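Local coordinates for regulator of G-protein signaling 16 (Mus musculus, PDB 3C7L) that speeds GTP hydrolysis by G protein alpha subunits, driving them into the inactive GDP-bound state and so shortening G protein-coupled receptor signals, phototransduction among them, at residues 17-22 / 131-136; 36-41 / 124-129; 45-50 / 117-122; 55-60 / 106-111. All coordinates share one frame; numbering follows the deposited sequence.

Interaction 1 (17-22 / 131-136); sequences GWRESF and PAYRDL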
# COMPACT_ATOMS: atom_id res chain seq x y z
N GLY A 17 6.67 8.46 16.97
CA GLY A 17 5.48 8.58 16.14
C GLY A 17 5.11 7.30 15.40
O GLY A 17 3.93 7.04 15.18
N TRP A 18 6.10 6.51 15.02
CA TRP A 18 5.83 5.27 14.29
C TRP A 18 4.91 4.32 15.05
O TRP A 18 4.14 3.57 14.43
CB TRP A 18 7.13 4.52 13.96
CG TRP A 18 8.16 5.30 13.20
CD1 TRP A 18 8.08 6.59 12.76
CD2 TRP A 18 9.47 4.84 12.85
NE1 TRP A 18 9.26 6.97 12.18
CE2 TRP A 18 10.14 5.91 12.22
CE3 TRP A 18 10.15 3.62 13.03
CZ2 TRP A 18 11.45 5.80 11.76
CZ3 TRP A 18 11.46 3.52 12.57
CH2 TRP A 18 12.09 4.60 11.95
N ARG A 19 4.98 4.31 16.38
CA ARG A 19 4.08 3.43 17.11
C ARG A 19 2.82 4.13 17.58
O ARG A 19 1.88 3.49 18.05
CB ARG A 19 4.81 2.74 18.28
CG ARG A 19 5.45 3.66 19.27
CD ARG A 19 6.57 2.92 20.00
NE ARG A 19 6.43 2.98 21.45
CZ ARG A 19 6.29 4.10 22.15
NH1 ARG A 19 6.29 5.27 21.53
NH2 ARG A 19 6.15 4.04 23.46
N GLU A 20 2.78 5.46 17.45
CA GLU A 20 1.57 6.19 17.84
C GLU A 20 0.58 6.15 16.68
O GLU A 20 -0.64 6.22 16.90
CB GLU A 20 1.89 7.66 18.15
CG GLU A 20 2.71 7.92 19.39
CD GLU A 20 2.85 9.41 19.65
OE1 GLU A 20 3.09 10.16 18.68
OE2 GLU A 20 2.75 9.83 20.83
N SER A 21 1.10 6.06 15.46
CA SER A 21 0.25 6.04 14.27
C SER A 21 0.92 5.41 13.06
O SER A 21 2.04 5.77 12.71
CB SER A 21 -0.16 7.47 13.91
OG SER A 21 -0.76 7.51 12.63
N PHE A 22 0.22 4.48 12.42
CA PHE A 22 0.75 3.83 11.23
C PHE A 22 0.99 4.89 10.14
O PHE A 22 1.91 4.77 9.32
CB PHE A 22 -0.24 2.76 10.75
CG PHE A 22 0.29 1.88 9.65
CD1 PHE A 22 1.63 1.48 9.64
CD2 PHE A 22 -0.55 1.43 8.64
CE1 PHE A 22 2.12 0.64 8.63
CE2 PHE A 22 -0.07 0.59 7.63
CZ PHE A 22 1.26 0.20 7.62
N PRO A 131 13.66 -6.50 16.14
CA PRO A 131 14.88 -5.71 16.35
C PRO A 131 14.94 -4.52 15.40
O PRO A 131 15.50 -3.48 15.74
CB PRO A 131 15.99 -6.72 16.07
CG PRO A 131 15.38 -8.01 16.54
CD PRO A 131 13.99 -7.92 15.96
N ALA A 132 14.36 -4.68 14.21
CA ALA A 132 14.37 -3.62 13.20
C ALA A 132 13.81 -2.31 13.74
O ALA A 132 14.24 -1.23 13.32
CB ALA A 132 13.57 -4.07 11.97
N TYR A 133 12.86 -2.40 14.66
CA TYR A 133 12.30 -1.20 15.26
C TYR A 133 12.90 -0.97 16.65
O TYR A 133 13.34 0.13 16.98
CB TYR A 133 10.77 -1.30 15.40
CG TYR A 133 10.19 -0.11 16.12
CD1 TYR A 133 10.07 1.13 15.48
CD2 TYR A 133 9.84 -0.18 17.47
CE1 TYR A 133 9.63 2.25 16.17
CE2 TYR A 133 9.41 0.94 18.17
CZ TYR A 133 9.30 2.15 17.51
OH TYR A 133 8.87 3.26 18.20
N ARG A 134 12.91 -2.03 17.46
CA ARG A 134 13.43 -1.95 18.82
C ARG A 134 14.84 -1.39 18.94
O ARG A 134 15.14 -0.68 19.90
CB ARG A 134 13.36 -3.32 19.49
CG ARG A 134 11.96 -3.72 19.90
CD ARG A 134 11.94 -5.09 20.54
NE ARG A 134 10.63 -5.42 21.08
CZ ARG A 134 10.28 -6.63 21.49
NH1 ARG A 134 11.15 -7.63 21.42
NH2 ARG A 134 9.06 -6.85 21.98
N ASP A 135 15.70 -1.69 17.98
CA ASP A 135 17.07 -1.19 18.01
C ASP A 135 17.11 0.32 17.76
O ASP A 135 18.00 1.02 18.24
CB ASP A 135 17.94 -1.91 16.97
CG ASP A 135 18.18 -3.37 17.31
OD1 ASP A 135 18.72 -4.10 16.45
OD2 ASP A 135 17.83 -3.80 18.43
N LEU A 136 16.13 0.83 17.02
CA LEU A 136 16.07 2.25 16.69
C LEU A 136 15.36 3.09 17.75
O LEU A 136 15.49 4.31 17.77
CB LEU A 136 15.36 2.45 15.35
CG LEU A 136 15.83 1.62 14.15
CD1 LEU A 136 14.97 1.96 12.94
CD2 LEU A 136 17.30 1.89 13.87
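W18 and Y133 mark the closest passage of the two backbones, and even there their CA atoms stand 9.2 Å apart, so the space between the segments is bridged by long side chains. Segment 17-22 carries the weakly bonded end of helix 15-20, and segment 131-136 the short helix 131-134 and the residues after it. Here the two ends of the modelled chain meet within the all-helical RGS domain. W18 and Y133 meet rim to rim: CE3 of W18 approaches CE1 of Y133 at 3.5 Å, near the plane of the tyrosine ring, with the two ring planes 53° apart. Y133 is carried across the gap because its CG lies anti to the backbone N (chi1 176°). L136 extends the apolar patch, its CD1 touching the edge of the indole 3.9 Å from CZ3 of W18. On the exposed side R19 runs roughly at right angles to the tyrosine, and its CG lies 3.6 Å from OH of Y133; the still shorter approach of CD is doubtful. The hydroxyl is hydrogen-bonded to the backbone O of V15. The link between the ends of the modelled chain thus pairs apolar packing with a polar tie: the aromatic rims touch across the gap, and the tyrosine hydroxyl, bonded to a main-chain carbonyl, probably helps hold the ring in place.

Interaction 2 (36-41 / 124-129); sequences HAFLKT and YPRFLK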
# COMPACT_ATOMS: atom_id res chain seq x y z
N HIS A 36 9.83 -1.64 5.01
CA HIS A 36 9.87 -2.29 3.70
C HIS A 36 10.76 -3.53 3.77
O HIS A 36 10.39 -4.60 3.28
CB HIS A 36 10.39 -1.32 2.63
CG HIS A 36 10.31 -1.86 1.23
ND1 HIS A 36 11.33 -2.59 0.66
CD2 HIS A 36 9.31 -1.83 0.32
CE1 HIS A 36 10.96 -2.98 -0.55
NE2 HIS A 36 9.74 -2.53 -0.78
N ALA A 37 11.92 -3.39 4.40
CA ALA A 37 12.85 -4.51 4.54
C ALA A 37 12.24 -5.63 5.37
O ALA A 37 12.41 -6.81 5.05
CB ALA A 37 14.14 -4.03 5.16
N PHE A 38 11.52 -5.26 6.43
CA PHE A 38 10.88 -6.25 7.29
C PHE A 38 9.87 -7.05 6.46
O PHE A 38 9.82 -8.28 6.53
CB PHE A 38 10.16 -5.56 8.46
CG PHE A 38 9.46 -6.51 9.39
CD1 PHE A 38 10.18 -7.25 10.33
CD2 PHE A 38 8.08 -6.68 9.32
CE1 PHE A 38 9.53 -8.15 11.19
CE2 PHE A 38 7.42 -7.58 10.18
CZ PHE A 38 8.15 -8.31 11.11
N LEU A 39 9.06 -6.34 5.67
CA LEU A 39 8.06 -6.97 4.82
C LEU A 39 8.66 -7.85 3.73
O LEU A 39 8.14 -8.91 3.42
CB LEU A 39 7.17 -5.89 4.18
CG LEU A 39 6.32 -5.08 5.15
CD1 LEU A 39 5.44 -4.09 4.40
CD2 LEU A 39 5.46 -6.02 5.98
N LYS A 40 9.76 -7.40 3.14
CA LYS A 40 10.41 -8.15 2.07
C LYS A 40 10.88 -9.53 2.53
O LYS A 40 10.82 -10.50 1.76
CB LYS A 40 11.60 -7.35 1.53
CG LYS A 40 12.19 -7.91 0.24
CD LYS A 40 13.22 -6.95 -0.35
CE LYS A 40 13.71 -7.43 -1.71
NZ LYS A 40 14.63 -6.44 -2.36
N THR A 41 11.33 -9.63 3.77
CA THR A 41 11.80 -10.92 4.26
C THR A 41 10.66 -11.93 4.40
O THR A 41 10.90 -13.14 4.49
CB THR A 41 12.53 -10.79 5.61
OG1 THR A 41 11.60 -10.42 6.63
CG2 THR A 41 13.63 -9.73 5.52
N TYR A 124 2.54 -4.80 10.82
CA TYR A 124 2.94 -3.55 11.46
C TYR A 124 3.26 -3.78 12.94
O TYR A 124 4.33 -3.42 13.41
CB TYR A 124 1.85 -2.49 11.26
CG TYR A 124 1.91 -1.26 12.16
CD1 TYR A 124 3.07 -0.48 12.25
CD2 TYR A 124 0.78 -0.85 12.86
CE1 TYR A 124 3.09 0.69 13.02
CE2 TYR A 124 0.79 0.31 13.63
CZ TYR A 124 1.94 1.07 13.70
OH TYR A 124 1.92 2.23 14.45
N PRO A 125 2.32 -4.40 13.69
CA PRO A 125 2.60 -4.65 15.10
C PRO A 125 3.80 -5.57 15.31
O PRO A 125 4.53 -5.43 16.27
CB PRO A 125 1.30 -5.26 15.60
CG PRO A 125 0.28 -4.57 14.78
CD PRO A 125 0.90 -4.62 13.40
N ARG A 126 3.99 -6.53 14.41
CA ARG A 126 5.13 -7.44 14.55
C ARG A 126 6.44 -6.70 14.25
O ARG A 126 7.48 -7.01 14.83
CB ARG A 126 4.98 -8.68 13.66
CG ARG A 126 3.92 -9.65 14.19
CD ARG A 126 3.84 -10.97 13.43
NE ARG A 126 3.32 -10.83 12.08
CZ ARG A 126 4.07 -10.73 10.99
NH1 ARG A 126 5.39 -10.76 11.09
NH2 ARG A 126 3.50 -10.63 9.80
N PHE A 127 6.37 -5.72 13.36
CA PHE A 127 7.54 -4.92 13.01
C PHE A 127 7.99 -4.15 14.24
O PHE A 127 9.19 -4.02 14.51
CB PHE A 127 7.21 -3.91 11.90
CG PHE A 127 8.23 -2.80 11.75
CD1 PHE A 127 9.53 -3.09 11.32
CD2 PHE A 127 7.90 -1.48 12.05
CE1 PHE A 127 10.49 -2.08 11.20
CE2 PHE A 127 8.86 -0.46 11.92
CZ PHE A 127 10.15 -0.76 11.50
N LEU A 128 7.02 -3.61 14.97
CA LEU A 128 7.32 -2.82 16.17
C LEU A 128 7.94 -3.66 17.27
O LEU A 128 8.65 -3.14 18.13
CB LEU A 128 6.06 -2.15 16.69
CG LEU A 128 5.41 -1.14 15.72
CD1 LEU A 128 4.14 -0.57 16.37
CD2 LEU A 128 6.40 -0.02 15.39
N LYS A 129 7.69 -4.97 17.24
CA LYS A 129 8.23 -5.86 18.26
C LYS A 129 9.45 -6.63 17.75
O LYS A 129 9.84 -7.64 18.34
CB LYS A 129 7.14 -6.84 18.71
CG LYS A 129 5.98 -6.15 19.40
CD LYS A 129 4.78 -7.07 19.57
CE LYS A 129 3.59 -6.29 20.10
NZ LYS A 129 2.32 -7.08 20.02
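One face of the F38 ring receives the backbone of F127: CA of F127 sits over the ring centre, 3.9 Å from the centroid and 13° off the ring normal, a CH-pi contact. The F127 ring turns its edge toward the same phenyl in an offset edge-to-face pair, with planes 60° apart and centroids separated by 5.8 Å. Its CD1 reaches back to the root of the F38 side chain, 3.8 Å from CB of F38. Near the far end of the F38 ring, NH1 of R126 approaches CZ obliquely at 3.7 Å. In the RGS helix bundle this contact lays helix 29-40 against the C-terminal part of helix 109-128, just past the kink at P125. F38 turns its CG away from its own N, which brings the ring onto the helix surface at R126 and F127. The arginine chain bends at chi3, and its guanidinium is held by two carboxylates, D122 through NE and E42 through NH2, which restrain the group beside the phenyl. F127 also meets F35 and L25, so its ring belongs to a larger apolar cluster. Behind F38, OG1 of T41 donates a hydrogen bond of 2.8 Å to the backbone O of F38, tilted 27° from the carbonyl plane.

Interaction 3 (45-50 / 117-122); sequences EENLEF and TLMEKD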
# COMPACT_ATOMS: atom_id res chain seq x y z
N GLU A 45 6.08 -7.13 0.88
CA GLU A 45 6.41 -5.73 0.66
C GLU A 45 5.51 -5.07 -0.40
O GLU A 45 5.42 -3.84 -0.46
CB GLU A 45 7.88 -5.55 0.25
CG GLU A 45 8.18 -5.87 -1.21
CD GLU A 45 8.46 -7.34 -1.46
OE1 GLU A 45 8.18 -8.15 -0.56
OE2 GLU A 45 8.96 -7.67 -2.55
N GLU A 46 4.86 -5.89 -1.23
CA GLU A 46 3.97 -5.37 -2.26
C GLU A 46 2.82 -4.59 -1.62
O GLU A 46 2.28 -3.68 -2.24
CB GLU A 46 3.39 -6.50 -3.11
CG GLU A 46 2.47 -7.43 -2.35
CD GLU A 46 3.18 -8.66 -1.80
OE1 GLU A 46 4.41 -8.59 -1.58
OE2 GLU A 46 2.50 -9.69 -1.59
N ASN A 47 2.45 -4.95 -0.40
CA ASN A 47 1.36 -4.24 0.29
C ASN A 47 1.74 -2.78 0.51
O ASN A 47 0.93 -1.87 0.29
CB ASN A 47 1.05 -4.89 1.64
CG ASN A 47 0.44 -6.28 1.49
OD1 ASN A 47 -0.26 -6.55 0.51
ND2 ASN A 47 0.69 -7.15 2.47
N LEU A 48 2.98 -2.57 0.94
CA LEU A 48 3.47 -1.22 1.20
C LEU A 48 3.72 -0.45 -0.10
O LEU A 48 3.42 0.74 -0.19
CB LEU A 48 4.78 -1.29 2.01
CG LEU A 48 5.50 0.04 2.26
CD1 LEU A 48 4.58 1.01 3.00
CD2 LEU A 48 6.76 -0.22 3.06
N GLU A 49 4.25 -1.13 -1.12
CA GLU A 49 4.52 -0.49 -2.40
C GLU A 49 3.22 -0.02 -3.04
O GLU A 49 3.15 1.06 -3.62
CB GLU A 49 5.27 -1.45 -3.32
CG GLU A 49 6.66 -1.79 -2.79
CD GLU A 49 7.39 -2.85 -3.58
OE1 GLU A 49 6.78 -3.50 -4.46
OE2 GLU A 49 8.59 -3.04 -3.29
N PHE A 50 2.18 -0.85 -2.92
CA PHE A 50 0.88 -0.52 -3.47
C PHE A 50 0.28 0.69 -2.75
O PHE A 50 -0.25 1.60 -3.39
CB PHE A 50 -0.06 -1.72 -3.35
CG PHE A 50 -1.50 -1.41 -3.66
CD1 PHE A 50 -1.86 -0.88 -4.89
CD2 PHE A 50 -2.49 -1.64 -2.71
CE1 PHE A 50 -3.19 -0.59 -5.18
CE2 PHE A 50 -3.82 -1.35 -2.99
CZ PHE A 50 -4.17 -0.83 -4.23
N THR A 117 -5.06 -2.62 6.09
CA THR A 117 -5.40 -3.48 7.22
C THR A 117 -4.53 -4.73 7.24
O THR A 117 -4.19 -5.24 8.31
CB THR A 117 -6.89 -3.87 7.18
OG1 THR A 117 -7.69 -2.69 7.30
CG2 THR A 117 -7.23 -4.81 8.33
N LEU A 118 -4.16 -5.21 6.06
CA LEU A 118 -3.31 -6.39 5.95
C LEU A 118 -2.01 -6.09 6.71
O LEU A 118 -1.43 -6.96 7.35
CB LEU A 118 -3.01 -6.67 4.47
CG LEU A 118 -3.04 -8.09 3.91
CD1 LEU A 118 -4.30 -8.83 4.32
CD2 LEU A 118 -2.95 -8.00 2.39
N MET A 119 -1.57 -4.84 6.64
CA MET A 119 -0.35 -4.43 7.34
C MET A 119 -0.61 -3.98 8.78
O MET A 119 -0.06 -4.53 9.73
CB MET A 119 0.34 -3.27 6.59
CG MET A 119 0.85 -3.61 5.19
SD MET A 119 1.70 -2.22 4.36
CE MET A 119 0.32 -1.35 3.67
N GLU A 120 -1.48 -2.98 8.92
CA GLU A 120 -1.81 -2.40 10.22
C GLU A 120 -2.24 -3.38 11.30
O GLU A 120 -1.92 -3.19 12.47
CB GLU A 120 -2.89 -1.32 10.03
CG GLU A 120 -3.07 -0.38 11.20
CD GLU A 120 -3.87 0.86 10.83
OE1 GLU A 120 -4.84 0.73 10.05
OE2 GLU A 120 -3.56 1.97 11.33
N LYS A 121 -2.93 -4.45 10.92
CA LYS A 121 -3.38 -5.40 11.92
C LYS A 121 -2.55 -6.67 12.05
O LYS A 121 -2.93 -7.59 12.77
CB LYS A 121 -4.85 -5.78 11.66
CG LYS A 121 -5.83 -4.63 11.81
CD LYS A 121 -5.75 -4.00 13.20
CE LYS A 121 -6.78 -2.90 13.37
NZ LYS A 121 -6.70 -2.26 14.71
N ASP A 122 -1.41 -6.73 11.35
CA ASP A 122 -0.57 -7.92 11.42
C ASP A 122 0.94 -7.66 11.37
O ASP A 122 1.63 -7.76 12.39
CB ASP A 122 -0.95 -8.89 10.31
CG ASP A 122 -0.00 -10.07 10.23
OD1 ASP A 122 0.35 -10.62 11.29
OD2 ASP A 122 0.38 -10.45 9.10
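The thioether contacts centre on M119, whose side chain lies against the backbone of helix 45-57 at N47 and L48. Its CG packs on CB of N47 at 3.8 Å. Farther along, SD stands 4.0 Å from CB of L48 and also lies near the main chain at that residue. A bend at chi3 (-84°) swings the terminal methyl along helix 45-57 in its N-to-C direction, with CE of M119 3.5 Å from the backbone O of N47. The thioether thus rests on the main chain of N47 and L48 as well as on their CB atoms.

In the RGS domain, helix 45-57 crosses helix 109-128 steeply near the middle of the fold. The segment axes approach to 9.9 Å at a signed crossing angle of -121°, and the closest CA pair is N47 with M119, 7.3 Å apart. In segment 117-122 a wider pi-type turn begins at M119, whose backbone O probably also takes N of Y124, five residues on. Around it, F35 of helix 29-40 also touches M119, while L48 packs on H36 and L39 of that same helix.

Contacts between polar and apolar groups complete the interface. The amide of N47 lies across the L118 side chain at about a right angle, and CD2 of L118 meets both of its ends: OD1 of N47 at 3.6 Å and ND2 of N47 at 3.7 Å. These are van der Waals contacts. L118 approaches from the partly exposed margin and also touches N87, whereas N47 is buried and leans on T115 of the opposing helix.

Interaction 4 (55-60 / 106-111); sequences EEFKKI and SCFDVA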
# COMPACT_ATOMS: atom_id res chain seq x y z
N GLU A 55 -1.01 6.68 -2.94
CA GLU A 55 -0.82 8.02 -2.41
C GLU A 55 -0.31 9.00 -3.46
O GLU A 55 -0.73 10.16 -3.49
CB GLU A 55 0.17 7.99 -1.24
CG GLU A 55 -0.40 7.37 0.02
CD GLU A 55 -1.64 8.09 0.51
OE1 GLU A 55 -2.76 7.61 0.22
OE2 GLU A 55 -1.51 9.13 1.17
N GLU A 56 0.59 8.55 -4.32
CA GLU A 56 1.10 9.45 -5.35
C GLU A 56 0.06 9.60 -6.46
O GLU A 56 -0.04 10.66 -7.09
CB GLU A 56 2.43 8.93 -5.90
CG GLU A 56 2.36 7.59 -6.61
CD GLU A 56 3.66 7.22 -7.32
OE1 GLU A 56 4.23 8.10 -8.00
OE2 GLU A 56 4.10 6.06 -7.20
N PHE A 57 -0.73 8.56 -6.70
CA PHE A 57 -1.77 8.59 -7.72
C PHE A 57 -2.81 9.69 -7.50
O PHE A 57 -3.23 10.36 -8.44
CB PHE A 57 -2.49 7.24 -7.78
CG PHE A 57 -3.72 7.22 -8.66
CD1 PHE A 57 -3.60 7.27 -10.04
CD2 PHE A 57 -4.99 7.15 -8.10
CE1 PHE A 57 -4.73 7.26 -10.86
CE2 PHE A 57 -6.13 7.14 -8.91
CZ PHE A 57 -6.00 7.19 -10.29
N LYS A 58 -3.22 9.88 -6.25
CA LYS A 58 -4.23 10.88 -5.95
C LYS A 58 -3.76 12.33 -6.08
O LYS A 58 -4.57 13.26 -6.00
CB LYS A 58 -4.82 10.64 -4.57
CG LYS A 58 -5.77 9.46 -4.54
CD LYS A 58 -6.63 9.47 -3.29
CE LYS A 58 -7.66 8.35 -3.31
NZ LYS A 58 -8.49 8.34 -2.07
N LYS A 59 -2.47 12.52 -6.30
CA LYS A 59 -1.91 13.86 -6.48
C LYS A 59 -1.95 14.28 -7.95
O LYS A 59 -1.74 15.45 -8.27
CB LYS A 59 -0.47 13.90 -5.97
CG LYS A 59 0.25 15.19 -6.31
CD LYS A 59 1.69 15.17 -5.84
CE LYS A 59 2.43 16.39 -6.34
NZ LYS A 59 2.47 16.40 -7.83
N ILE A 60 -2.21 13.32 -8.84
CA ILE A 60 -2.26 13.59 -10.28
C ILE A 60 -3.53 14.34 -10.67
O ILE A 60 -4.63 13.96 -10.28
CB ILE A 60 -2.20 12.27 -11.08
CG1 ILE A 60 -0.91 11.51 -10.74
CG2 ILE A 60 -2.25 12.56 -12.58
CD1 ILE A 60 -0.78 10.18 -11.45
N SER A 106 -11.44 7.82 -6.59
CA SER A 106 -11.37 6.96 -5.41
C SER A 106 -11.32 5.51 -5.87
O SER A 106 -11.62 4.59 -5.11
CB SER A 106 -12.58 7.21 -4.51
OG SER A 106 -13.78 6.86 -5.16
N CYS A 107 -10.93 5.33 -7.13
CA CYS A 107 -10.83 4.03 -7.78
C CYS A 107 -10.23 2.92 -6.92
O CYS A 107 -10.77 1.82 -6.84
CB CYS A 107 -10.01 4.19 -9.06
SG CYS A 107 -9.75 2.67 -9.96
N PHE A 108 -9.12 3.23 -6.26
CA PHE A 108 -8.41 2.25 -5.44
C PHE A 108 -8.69 2.29 -3.93
O PHE A 108 -8.08 1.54 -3.18
CB PHE A 108 -6.91 2.41 -5.66
CG PHE A 108 -6.48 2.26 -7.09
CD1 PHE A 108 -6.53 1.02 -7.72
CD2 PHE A 108 -6.03 3.36 -7.82
CE1 PHE A 108 -6.12 0.88 -9.04
CE2 PHE A 108 -5.61 3.23 -9.14
CZ PHE A 108 -5.66 1.98 -9.75
N ASP A 109 -9.60 3.15 -3.49
CA ASP A 109 -9.91 3.28 -2.07
C ASP A 109 -10.15 1.98 -1.29
O ASP A 109 -9.53 1.75 -0.25
CB ASP A 109 -11.12 4.20 -1.87
CG ASP A 109 -10.74 5.67 -1.93
OD1 ASP A 109 -9.74 6.00 -2.61
OD2 ASP A 109 -11.45 6.49 -1.31
N VAL A 110 -11.05 1.13 -1.78
CA VAL A 110 -11.33 -0.10 -1.07
C VAL A 110 -10.11 -1.02 -1.04
O VAL A 110 -9.78 -1.58 0.01
CB VAL A 110 -12.54 -0.84 -1.69
CG1 VAL A 110 -12.85 -2.09 -0.89
CG2 VAL A 110 -13.75 0.08 -1.70
N ALA A 111 -9.42 -1.14 -2.17
CA ALA A 111 -8.22 -1.98 -2.24
C ALA A 111 -7.14 -1.47 -1.30
O ALA A 111 -6.52 -2.25 -0.59
CB ALA A 111 -7.69 -2.01 -3.67
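K58 and D109 form a salt bridge at the exposed margin of a contact within the helical RGS fold, where the end of helix 45-57 meets the turn leading into helix 109-128. NZ of K58 donates to OD1 of D109 at 2.7 Å. The ammonium arrives on the syn side of that oxygen, 20° out of the carboxylate plane. Beyond CG the lysine chain is extended, which lets an exposed residue span the gap and cross the aspartate at about a right angle. Main-chain groups are answered locally: N of D109 binds O of S106 across a type I turn, and N of I60 binds O of F57 across another. O of C107 accepts from ND2 of N99 on helix 90-101, tying the turn to a third helix. Earlier on helix 45-57, OE1 of E55 bonds NE2 of Q112, a second polar tie to helix 109-128. Next to the ion pair the contact is aromatic. F108 directs its edge toward the face of F57 in an edge-to-face pair with planes 78° apart and centroids 5.3 Å from each other. L66 and R69 of helix 63-78 also pack on F57, while I73 of that helix touches F108, so the pair is shared with a neighbouring helix. Within the S106-D109 turn, SG of C107 lies over the centre of the F108 ring, 4.0 Å above its plane.

Helix 109-128 is the common element: interactions 2, 3 and 4 all use it, and interaction 1 uses helix 131-134, which follows it. Interactions 2 and 3, with centres 10 Å apart, are joined by a probable hydrogen bond from NE2 of H36 to OE2 of E49, 2.8 Å long. Interactions 1 and 2 are also 10 Å apart, and a probable hydrogen bond of 2.6 Å between O of W18 and OH of Y124 ties the N-terminal end of the modelled chain to the long helix. Interaction 4 lies on the other side of the chain's centre from interactions 1 and 2, its centre 26 Å from that of interaction 1. Interaction 3, 6 Å from the chain's centre, touches interaction 4 where F50 packs on A111.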